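Local coordinates for protein type II restriction enzyme AgeI (Thalassobius gelatinovorus, PDB 5DWA) that cuts double-stranded DNA at the sequence 5'-ACCGGT-3', cleaving after the first A, as a PD-(D/E)XK restriction endonuclease that dimerizes to cleave, at residues 169-174 / 196-201; 173-178 / 222-227. All blocks are in the same frame, centred on the assembly; numbering follows the deposited sequence.

Overall arrangement
Contacts 1 and 2 start from the same loop, between strand 159-168 and helix 178-187, and they share Glu173 and Arg174. Contact 1 (169-174 with 196-201) is buried, about 9 Å from the chain centre, and joins the loops after two neighbouring parallel strands through one backbone hydrogen bond and aliphatic packing. Contact 2 (173-178 with 222-227) is partly buried, about 15 Å from that centre, and relies on charged and hydroxyl groups against helix 223-230. Their centres lie about 10 Å apart. Lys224 NZ connects them, 3.0 Å from Ala172 O, a probable hydrogen bond. Both border DNA: contact 1 bonds the phosphate and major-groove edge of a chain C guanine, contact 2 a chain D phosphate.

Contact 1. Residues 169-174 / 196-201. With nucleotides of chain C; nucleotides of chain D.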
loop_
_atom_site.group_PDB
_atom_site.type_symbol
_atom_site.label_atom_id
_atom_site.label_comp_id
_atom_site.label_asym_id
_atom_site.label_seq_id
_atom_site.Cartn_x
_atom_site.Cartn_y
_atom_site.Cartn_z
ATOM N N VAL A 169 -7.374 6.458 -7.219
ATOM C CA VAL A 169 -7.384 6.067 -8.622
ATOM C C VAL A 169 -7.754 4.591 -8.747
ATOM O O VAL A 169 -8.599 4.217 -9.559
ATOM C CB VAL A 169 -6.031 6.311 -9.280
ATOM C CG1 VAL A 169 -5.952 5.601 -10.643
ATOM C CG2 VAL A 169 -5.768 7.808 -9.409
ATOM N N SER A 170 -7.141 3.774 -7.899
ATOM C CA SER A 170 -7.332 2.331 -7.939
ATOM C C SER A 170 -7.497 1.831 -6.522
ATOM O O SER A 170 -6.936 2.400 -5.593
ATOM C CB SER A 170 -6.148 1.640 -8.626
ATOM O OG SER A 170 -4.909 2.053 -8.064
ATOM N N LEU A 171 -8.253 0.750 -6.359
ATOM C CA LEU A 171 -8.617 0.285 -5.025
ATOM C C LEU A 171 -7.623 -0.723 -4.459
ATOM O O LEU A 171 -7.184 -0.571 -3.316
ATOM C CB LEU A 171 -10.024 -0.310 -5.050
ATOM C CG LEU A 171 -11.133 0.661 -5.457
ATOM C CD1 LEU A 171 -12.499 -0.016 -5.383
ATOM C CD2 LEU A 171 -11.105 1.930 -4.585
ATOM N N ALA A 172 -7.258 -1.728 -5.266
ATOM C CA ALA A 172 -6.428 -2.854 -4.811
ATOM C C ALA A 172 -6.878 -3.270 -3.418
ATOM O O ALA A 172 -8.074 -3.414 -3.190
ATOM C CB ALA A 172 -4.941 -2.498 -4.830
ATOM N N GLU A 173 -5.958 -3.450 -2.479
ATOM C CA GLU A 173 -6.406 -3.606 -1.096
ATOM C C GLU A 173 -6.094 -2.344 -0.314
ATOM O O GLU A 173 -6.284 -2.279 0.901
ATOM C CB GLU A 173 -5.763 -4.821 -0.427
ATOM C CG GLU A 173 -6.378 -6.151 -0.843
ATOM C CD GLU A 173 -7.875 -6.225 -0.596
ATOM O OE1 GLU A 173 -8.389 -5.564 0.337
ATOM O OE2 GLU A 173 -8.548 -6.950 -1.351
ATOM N N ARG A 174 -5.626 -1.334 -1.030
ATOM C CA ARG A 174 -5.278 -0.069 -0.407
ATOM C C ARG A 174 -6.516 0.669 0.093
ATOM O O ARG A 174 -6.421 1.506 0.984
ATOM C CB ARG A 174 -4.488 0.787 -1.391
ATOM C CG ARG A 174 -3.044 0.341 -1.517
ATOM C CD ARG A 174 -2.310 1.112 -2.587
ATOM N NE ARG A 174 -2.641 0.635 -3.922
ATOM C CZ ARG A 174 -3.543 1.188 -4.723
ATOM N NH1 ARG A 174 -4.195 2.290 -4.352
ATOM N NH2 ARG A 174 -3.780 0.655 -5.914
ATOM N N THR A 196 -13.595 7.136 -6.827
ATOM C CA THR A 196 -12.560 6.341 -7.433
ATOM C C THR A 196 -12.662 6.316 -8.940
ATOM O O THR A 196 -13.744 6.446 -9.499
ATOM C CB THR A 196 -12.595 4.898 -6.864
ATOM O OG1 THR A 196 -11.464 4.164 -7.350
ATOM C CG2 THR A 196 -13.918 4.173 -7.215
ATOM N N LEU A 197 -11.516 6.167 -9.589
ATOM C CA LEU A 197 -11.501 5.886 -11.017
ATOM C C LEU A 197 -11.612 4.383 -11.260
ATOM O O LEU A 197 -11.767 3.954 -12.411
ATOM C CB LEU A 197 -10.230 6.437 -11.663
ATOM C CG LEU A 197 -10.107 7.957 -11.594
ATOM C CD1 LEU A 197 -8.839 8.390 -12.282
ATOM C CD2 LEU A 197 -11.321 8.609 -12.228
ATOM N N ASP A 198 -11.521 3.600 -10.183
ATOM C CA ASP A 198 -11.621 2.132 -10.236
ATOM C C ASP A 198 -10.768 1.586 -11.380
ATOM O O ASP A 198 -11.250 0.827 -12.223
ATOM C CB ASP A 198 -13.084 1.690 -10.386
ATOM C CG ASP A 198 -13.278 0.178 -10.183
ATOM O OD1 ASP A 198 -12.406 -0.476 -9.570
ATOM O OD2 ASP A 198 -14.321 -0.349 -10.623
ATOM N N VAL A 199 -9.512 2.013 -11.422
ATOM C CA VAL A 199 -8.585 1.542 -12.444
ATOM C C VAL A 199 -8.039 0.163 -12.106
ATOM O O VAL A 199 -7.466 -0.039 -11.031
ATOM C CB VAL A 199 -7.395 2.502 -12.624
ATOM C CG1 VAL A 199 -6.315 1.865 -13.528
ATOM C CG2 VAL A 199 -7.854 3.827 -13.201
ATOM N N LYS A 200 -8.218 -0.782 -13.025
ATOM C CA LYS A 200 -7.470 -2.037 -13.003
ATOM C C LYS A 200 -7.607 -2.731 -14.335
ATOM O O LYS A 200 -8.701 -3.140 -14.727
ATOM C CB LYS A 200 -7.931 -2.992 -11.900
ATOM C CG LYS A 200 -7.167 -4.330 -11.862
ATOM C CD LYS A 200 -5.668 -4.139 -11.593
ATOM C CE LYS A 200 -4.962 -5.491 -11.412
ATOM N NZ LYS A 200 -3.507 -5.334 -11.085
ATOM N N SER A 201 -6.491 -2.863 -15.036
ATOM C CA SER A 201 -6.437 -3.712 -16.219
ATOM C C SER A 201 -5.286 -4.678 -16.043
ATOM O O SER A 201 -4.289 -4.354 -15.401
ATOM C CB SER A 201 -6.266 -2.892 -17.497
ATOM O OG SER A 201 -4.910 -2.540 -17.697
ATOM P P DC C 6 -3.156 6.200 -4.650
ATOM O OP1 DC C 6 -4.271 6.827 -5.340
ATOM O OP2 DC C 6 -3.338 5.293 -3.504
ATOM O "O5'" DC C 6 -2.337 5.403 -5.764
ATOM C "C5'" DC C 6 -1.895 6.078 -6.903
ATOM C "C4'" DC C 6 -1.026 5.154 -7.721
ATOM O "O4'" DC C 6 0.092 4.703 -6.927
ATOM C "C3'" DC C 6 -1.711 3.906 -8.250
ATOM O "O3'" DC C 6 -1.243 3.683 -9.548
ATOM C "C2'" DC C 6 -1.240 2.804 -7.291
ATOM C "C1'" DC C 6 0.151 3.287 -6.908
ATOM N N1 DC C 6 0.568 2.908 -5.545
ATOM C C2 DC C 6 1.758 2.203 -5.333
ATOM O O2 DC C 6 2.441 1.842 -6.299
ATOM N N3 DC C 6 2.121 1.907 -4.061
ATOM C C4 DC C 6 1.373 2.316 -3.042
ATOM N N4 DC C 6 1.768 1.996 -1.809
ATOM C C5 DC C 6 0.182 3.062 -3.238
ATOM C C6 DC C 6 -0.177 3.339 -4.488
ATOM P P DG C 7 -2.169 3.009 -10.668
ATOM O OP1 DG C 7 -2.187 3.934 -11.821
ATOM O OP2 DG C 7 -3.430 2.510 -10.099
ATOM O "O5'" DG C 7 -1.333 1.719 -11.096
ATOM C "C5'" DG C 7 -0.009 1.834 -11.560
ATOM C "C4'" DG C 7 0.601 0.447 -11.686
ATOM O "O4'" DG C 7 0.927 -0.063 -10.368
ATOM C "C3'" DG C 7 -0.320 -0.595 -12.302
ATOM O "O3'" DG C 7 0.465 -1.513 -13.008
ATOM C "C2'" DG C 7 -0.964 -1.248 -11.073
ATOM C "C1'" DG C 7 0.203 -1.265 -10.105
ATOM N N9 DG C 7 -0.181 -1.197 -8.709
ATOM C C8 DG C 7 -1.433 -0.954 -8.191
ATOM N N7 DG C 7 -1.438 -0.877 -6.889
ATOM C C5 DG C 7 -0.109 -1.043 -6.531
ATOM C C6 DG C 7 0.502 -1.049 -5.257
ATOM O O6 DG C 7 -0.030 -0.883 -4.150
ATOM N N1 DG C 7 1.870 -1.247 -5.341
ATOM C C2 DG C 7 2.570 -1.423 -6.509
ATOM N N2 DG C 7 3.889 -1.595 -6.389
ATOM N N3 DG C 7 2.011 -1.426 -7.706
ATOM C C4 DG C 7 0.676 -1.229 -7.643
ATOM P P DA D 4 -5.814 -9.887 0.696
ATOM O OP1 DA D 4 -5.498 -11.025 1.598
ATOM O OP2 DA D 4 -6.836 -8.890 1.082
ATOM O "O5'" DA D 4 -4.459 -9.105 0.369
ATOM C "C5'" DA D 4 -3.248 -9.824 0.298
ATOM C "C4'" DA D 4 -2.146 -8.976 -0.292
ATOM O "O4'" DA D 4 -2.299 -8.896 -1.724
ATOM C "C3'" DA D 4 -2.091 -7.527 0.200
ATOM O "O3'" DA D 4 -0.760 -7.182 0.390
ATOM C "C2'" DA D 4 -2.654 -6.747 -0.982
ATOM C "C1'" DA D 4 -2.059 -7.570 -2.102
ATOM N N9 DA D 4 -2.643 -7.337 -3.401
ATOM C C8 DA D 4 -3.788 -6.655 -3.692
ATOM N N7 DA D 4 -4.063 -6.612 -4.971
ATOM C C5 DA D 4 -3.015 -7.320 -5.553
ATOM C C6 DA D 4 -2.699 -7.631 -6.888
ATOM N N6 DA D 4 -3.451 -7.269 -7.928
ATOM N N1 DA D 4 -1.581 -8.346 -7.111
ATOM C C2 DA D 4 -0.826 -8.713 -6.074
ATOM N N3 DA D 4 -1.017 -8.477 -4.782
ATOM C C4 DA D 4 -2.138 -7.769 -4.592
HETATM O O HOH W 1 -9.799 -0.255 -8.784
#
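Val169 and Val199 meet through a backbone bond and through their side chains. Val199 N donates to Val169 O at 3.0 Å, nearly straight at 172°. Beside this bond the two valine side chains run in the same direction, Val169 CG1 lying 3.6 Å from Val199 CG2; a chi1 of 167° sets CG1 opposite the Val169 backbone N and on that neighbour. The Leu171 and Thr196 side chains cross at about a right angle, with Leu171 CD2 3.6 Å from Thr196 OG1. That hydroxyl is bonded to Lys168 O and also accepts from Asp198 N at 2.9 Å, forming an ST turn where strand 191-196 ends. A water accepts from Leu171 N and can donate to Asp198 OD1, though other acceptors compete for its protons; Glu214 N and Thr244 also hold this carboxylate.

From this base, Ser170 OG donates to OP2 of DG7 of chain C at 2.6 Å. Arg174 NH1 and NH2 grip Ser170 O and OG respectively, limiting the guanidinium's rotation, while NH2 also reaches DG7 N7 of chain C at 3.0 Å and NE bonds weakly to its O6. C2' of DC6 of chain C lies over one guanidinium face, offset toward its rim. Behind the segments, Trp67 of helix 63-78 and Phe96 of helix 84-109 pack on Val169 and Leu197, while Thr196 bonds through its backbone to Phe238 of adjacent strand 236-239.

Contact 2. Residues 173-178 / 222-227; sequences ERVSDD and SDKRNY. With nucleotides of chain D; nucleotides of chain C.
Glu173 sends its carboxylate into a salt-bridge network on helix 223-230. OE2 lies 3.0 Å from Lys224 NZ, a salt bridge whose hydrogen bond is weak, and the same ammonium forms a second one with Asp223 OD1 at 2.9 Å, using the syn lone pair of that oxygen. Glu173 OE2 and Asp223 OD2 approach to 2.5 Å from opposite directions, with the carboxylate planes 70° apart. A separation this short is consistent with a proton held by one of the acids, which the phosphate charges nearby may favour. The other oxygen, Glu173 OE1, receives the Tyr227 hydroxyl at 3.0 Å on its syn side, somewhat out of the carboxylate plane. Glu173 OE1 lies at the edge of the tyrosine ring, in the ring plane, while the carboxylate stands almost perpendicular to the ring (87°). A bend at chi2 (-56°) turns the glutamate end toward the helix.

The Lys224 ammonium also donates to OP2 of DG3 of chain D; with Ala172 O within reach as well, its three protons are shared among more acceptors than they can fully serve. Asp223 N donates to OP1 of the same phosphate at 3.0 Å, its N-H pointing nearly straight at the oxygen.

Farther out, the contact becomes apolar. Val175 CG1 rests 3.6 Å from Lys224 CG, against the aliphatic part of the lysine, and meets the edge of the Tyr227 ring at CE2.

Ser222 is the N-cap of the helix, its OG accepting a weak bond from Arg225 N. The helix end forms a phosphate-binding N-terminus, where a first-turn backbone NH and a lysine hold the DNA backbone and the helix dipole would add attraction; Glu173 docks the 173-178 turn onto it.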
loop_
_atom_site.group_PDB
_atom_site.type_symbol
_atom_site.label_atom_id
_atom_site.label_comp_id
_atom_site.label_asym_id
_atom_site.label_seq_id
_atom_site.Cartn_x
_atom_site.Cartn_y
_atom_site.Cartn_z
ATOM N N GLU A 173 -5.958 -3.450 -2.479
ATOM C CA GLU A 173 -6.406 -3.606 -1.096
ATOM C C GLU A 173 -6.094 -2.344 -0.314
ATOM O O GLU A 173 -6.284 -2.279 0.901
ATOM C CB GLU A 173 -5.763 -4.821 -0.427
ATOM C CG GLU A 173 -6.378 -6.151 -0.843
ATOM C CD GLU A 173 -7.875 -6.225 -0.596
ATOM O OE1 GLU A 173 -8.389 -5.564 0.337
ATOM O OE2 GLU A 173 -8.548 -6.950 -1.351
ATOM N N ARG A 174 -5.626 -1.334 -1.030
ATOM C CA ARG A 174 -5.278 -0.069 -0.407
ATOM C C ARG A 174 -6.516 0.669 0.093
ATOM O O ARG A 174 -6.421 1.506 0.984
ATOM C CB ARG A 174 -4.488 0.787 -1.391
ATOM C CG ARG A 174 -3.044 0.341 -1.517
ATOM C CD ARG A 174 -2.310 1.112 -2.587
ATOM N NE ARG A 174 -2.641 0.635 -3.922
ATOM C CZ ARG A 174 -3.543 1.188 -4.723
ATOM N NH1 ARG A 174 -4.195 2.290 -4.352
ATOM N NH2 ARG A 174 -3.780 0.655 -5.914
ATOM N N VAL A 175 -7.684 0.329 -0.437
ATOM C CA VAL A 175 -8.906 0.967 0.024
ATOM C C VAL A 175 -9.196 0.552 1.476
ATOM O O VAL A 175 -9.884 1.262 2.212
ATOM C CB VAL A 175 -10.099 0.646 -0.914
ATOM C CG1 VAL A 175 -10.419 -0.844 -0.896
ATOM C CG2 VAL A 175 -11.332 1.470 -0.522
ATOM N N SER A 176 -8.655 -0.592 1.891
ATOM C CA SER A 176 -8.787 -1.020 3.278
ATOM C C SER A 176 -8.126 -0.025 4.233
ATOM O O SER A 176 -8.531 0.085 5.395
ATOM C CB SER A 176 -8.193 -2.418 3.469
ATOM O OG SER A 176 -8.808 -3.347 2.596
ATOM N N ASP A 177 -7.130 0.707 3.734
ATOM C CA ASP A 177 -6.467 1.764 4.512
ATOM C C ASP A 177 -7.464 2.839 4.931
ATOM O O ASP A 177 -7.300 3.480 5.969
ATOM C CB ASP A 177 -5.338 2.451 3.724
ATOM C CG ASP A 177 -4.223 1.509 3.321
ATOM O OD1 ASP A 177 -4.271 0.312 3.670
ATOM O OD2 ASP A 177 -3.284 1.983 2.641
ATOM N N ASP A 178 -8.474 3.055 4.093
ATOM C CA ASP A 178 -9.465 4.107 4.325
ATOM C C ASP A 178 -10.588 3.691 5.252
ATOM O O ASP A 178 -11.290 4.536 5.781
ATOM C CB ASP A 178 -10.093 4.550 3.006
ATOM C CG ASP A 178 -9.096 5.193 2.075
ATOM O OD1 ASP A 178 -8.982 6.441 2.110
ATOM O OD2 ASP A 178 -8.437 4.448 1.317
ATOM N N SER A 222 -16.577 -8.487 -5.447
ATOM C CA SER A 222 -15.221 -8.563 -4.934
ATOM C C SER A 222 -15.282 -8.201 -3.460
ATOM O O SER A 222 -16.321 -7.743 -2.979
ATOM C CB SER A 222 -14.304 -7.607 -5.677
ATOM O OG SER A 222 -14.674 -6.271 -5.376
ATOM N N ASP A 223 -14.186 -8.383 -2.736
ATOM C CA ASP A 223 -14.213 -8.058 -1.315
ATOM C C ASP A 223 -14.427 -6.559 -1.124
ATOM O O ASP A 223 -15.011 -6.132 -0.133
ATOM C CB ASP A 223 -12.939 -8.536 -0.618
ATOM C CG ASP A 223 -11.690 -7.876 -1.148
ATOM O OD1 ASP A 223 -11.746 -7.232 -2.215
ATOM O OD2 ASP A 223 -10.644 -8.027 -0.490
ATOM N N LYS A 224 -13.986 -5.772 -2.099
ATOM C CA LYS A 224 -14.174 -4.332 -2.053
ATOM C C LYS A 224 -15.642 -3.940 -2.161
ATOM O O LYS A 224 -16.088 -3.022 -1.475
ATOM C CB LYS A 224 -13.352 -3.666 -3.151
ATOM C CG LYS A 224 -11.883 -3.571 -2.796
ATOM C CD LYS A 224 -11.018 -3.627 -4.008
ATOM C CE LYS A 224 -10.909 -5.040 -4.516
ATOM N NZ LYS A 224 -9.823 -5.793 -3.839
ATOM N N ARG A 225 -16.402 -4.624 -3.010
ATOM C CA ARG A 225 -17.824 -4.322 -3.107
ATOM C C ARG A 225 -18.517 -4.693 -1.798
ATOM O O ARG A 225 -19.449 -4.015 -1.367
ATOM C CB ARG A 225 -18.481 -5.052 -4.277
ATOM C CG ARG A 225 -19.960 -4.714 -4.430
ATOM C CD ARG A 225 -20.570 -5.341 -5.671
ATOM N NE ARG A 225 -20.011 -4.780 -6.895
ATOM C CZ ARG A 225 -20.548 -3.766 -7.568
ATOM N NH1 ARG A 225 -21.662 -3.185 -7.133
ATOM N NH2 ARG A 225 -19.961 -3.325 -8.670
ATOM N N ASN A 226 -18.041 -5.759 -1.163
ATOM C CA ASN A 226 -18.575 -6.178 0.128
ATOM C C ASN A 226 -18.327 -5.126 1.216
ATOM O O ASN A 226 -19.165 -4.939 2.088
ATOM C CB ASN A 226 -17.974 -7.528 0.553
ATOM C CG ASN A 226 -18.497 -8.694 -0.274
ATOM O OD1 ASN A 226 -19.607 -8.646 -0.803
ATOM N ND2 ASN A 226 -17.701 -9.752 -0.377
ATOM N N TYR A 227 -17.184 -4.442 1.158
ATOM C CA TYR A 227 -16.895 -3.359 2.104
ATOM C C TYR A 227 -18.005 -2.315 2.078
ATOM O O TYR A 227 -18.439 -1.812 3.117
ATOM C CB TYR A 227 -15.564 -2.664 1.780
ATOM C CG TYR A 227 -14.308 -3.509 1.870
ATOM C CD1 TYR A 227 -14.228 -4.608 2.715
ATOM C CD2 TYR A 227 -13.190 -3.188 1.107
ATOM C CE1 TYR A 227 -13.070 -5.369 2.790
ATOM C CE2 TYR A 227 -12.032 -3.943 1.173
ATOM C CZ TYR A 227 -11.977 -5.031 2.018
ATOM O OH TYR A 227 -10.825 -5.785 2.086
ATOM P P DG D 3 -10.628 -9.579 -4.608
ATOM O OP1 DG D 3 -11.927 -9.913 -3.978
ATOM O OP2 DG D 3 -10.484 -8.341 -5.395
ATOM O "O5'" DG D 3 -9.483 -9.600 -3.487
ATOM C "C5'" DG D 3 -9.333 -10.756 -2.681
ATOM C "C4'" DG D 3 -7.874 -11.038 -2.340
ATOM O "O4'" DG D 3 -7.103 -11.319 -3.541
ATOM C "C3'" DG D 3 -7.125 -9.930 -1.616
ATOM O "O3'" DG D 3 -6.208 -10.554 -0.706
ATOM C "C2'" DG D 3 -6.391 -9.227 -2.765
ATOM C "C1'" DG D 3 -6.003 -10.426 -3.621
ATOM N N9 DG D 3 -5.783 -10.138 -5.038
ATOM C C8 DG D 3 -6.620 -9.455 -5.888
ATOM N N7 DG D 3 -6.181 -9.404 -7.119
ATOM C C5 DG D 3 -4.994 -10.135 -7.089
ATOM C C6 DG D 3 -4.077 -10.443 -8.128
ATOM O O6 DG D 3 -4.129 -10.124 -9.316
ATOM N N1 DG D 3 -3.009 -11.198 -7.667
ATOM C C2 DG D 3 -2.844 -11.617 -6.373
ATOM N N2 DG D 3 -1.745 -12.340 -6.120
ATOM N N3 DG D 3 -3.696 -11.338 -5.390
ATOM C C4 DG D 3 -4.745 -10.605 -5.824
ATOM P P DC C 6 -3.156 6.200 -4.650
ATOM O OP1 DC C 6 -4.271 6.827 -5.340
ATOM O OP2 DC C 6 -3.338 5.293 -3.504
ATOM O "O5'" DC C 6 -2.337 5.403 -5.764
ATOM C "C5'" DC C 6 -1.895 6.078 -6.903
ATOM C "C4'" DC C 6 -1.026 5.154 -7.721
ATOM O "O4'" DC C 6 0.092 4.703 -6.927
ATOM C "C3'" DC C 6 -1.711 3.906 -8.250
ATOM O "O3'" DC C 6 -1.243 3.683 -9.548
ATOM C "C2'" DC C 6 -1.240 2.804 -7.291
ATOM C "C1'" DC C 6 0.151 3.287 -6.908
ATOM N N1 DC C 6 0.568 2.908 -5.545
ATOM C C2 DC C 6 1.758 2.203 -5.333
ATOM O O2 DC C 6 2.441 1.842 -6.299
ATOM N N3 DC C 6 2.121 1.907 -4.061
ATOM C C4 DC C 6 1.373 2.316 -3.042
ATOM N N4 DC C 6 1.768 1.996 -1.809
ATOM C C5 DC C 6 0.182 3.062 -3.238
ATOM C C6 DC C 6 -0.177 3.339 -4.488
ATOM P P DA D 4 -5.814 -9.887 0.696
ATOM O OP1 DA D 4 -5.498 -11.025 1.598
ATOM O OP2 DA D 4 -6.836 -8.890 1.082
ATOM O "O5'" DA D 4 -4.459 -9.105 0.369
ATOM C "C5'" DA D 4 -3.248 -9.824 0.298
ATOM C "C4'" DA D 4 -2.146 -8.976 -0.292
ATOM O "O4'" DA D 4 -2.299 -8.896 -1.724
ATOM C "C3'" DA D 4 -2.091 -7.527 0.200
ATOM O "O3'" DA D 4 -0.760 -7.182 0.390
ATOM C "C2'" DA D 4 -2.654 -6.747 -0.982
ATOM C "C1'" DA D 4 -2.059 -7.570 -2.102
ATOM N N9 DA D 4 -2.643 -7.337 -3.401
ATOM C C8 DA D 4 -3.788 -6.655 -3.692
ATOM N N7 DA D 4 -4.063 -6.612 -4.971
ATOM C C5 DA D 4 -3.015 -7.320 -5.553
ATOM C C6 DA D 4 -2.699 -7.631 -6.888
ATOM N N6 DA D 4 -3.451 -7.269 -7.928
ATOM N N1 DA D 4 -1.581 -8.346 -7.111
ATOM C C2 DA D 4 -0.826 -8.713 -6.074
ATOM N N3 DA D 4 -1.017 -8.477 -4.782
ATOM C C4 DA D 4 -2.138 -7.769 -4.592
#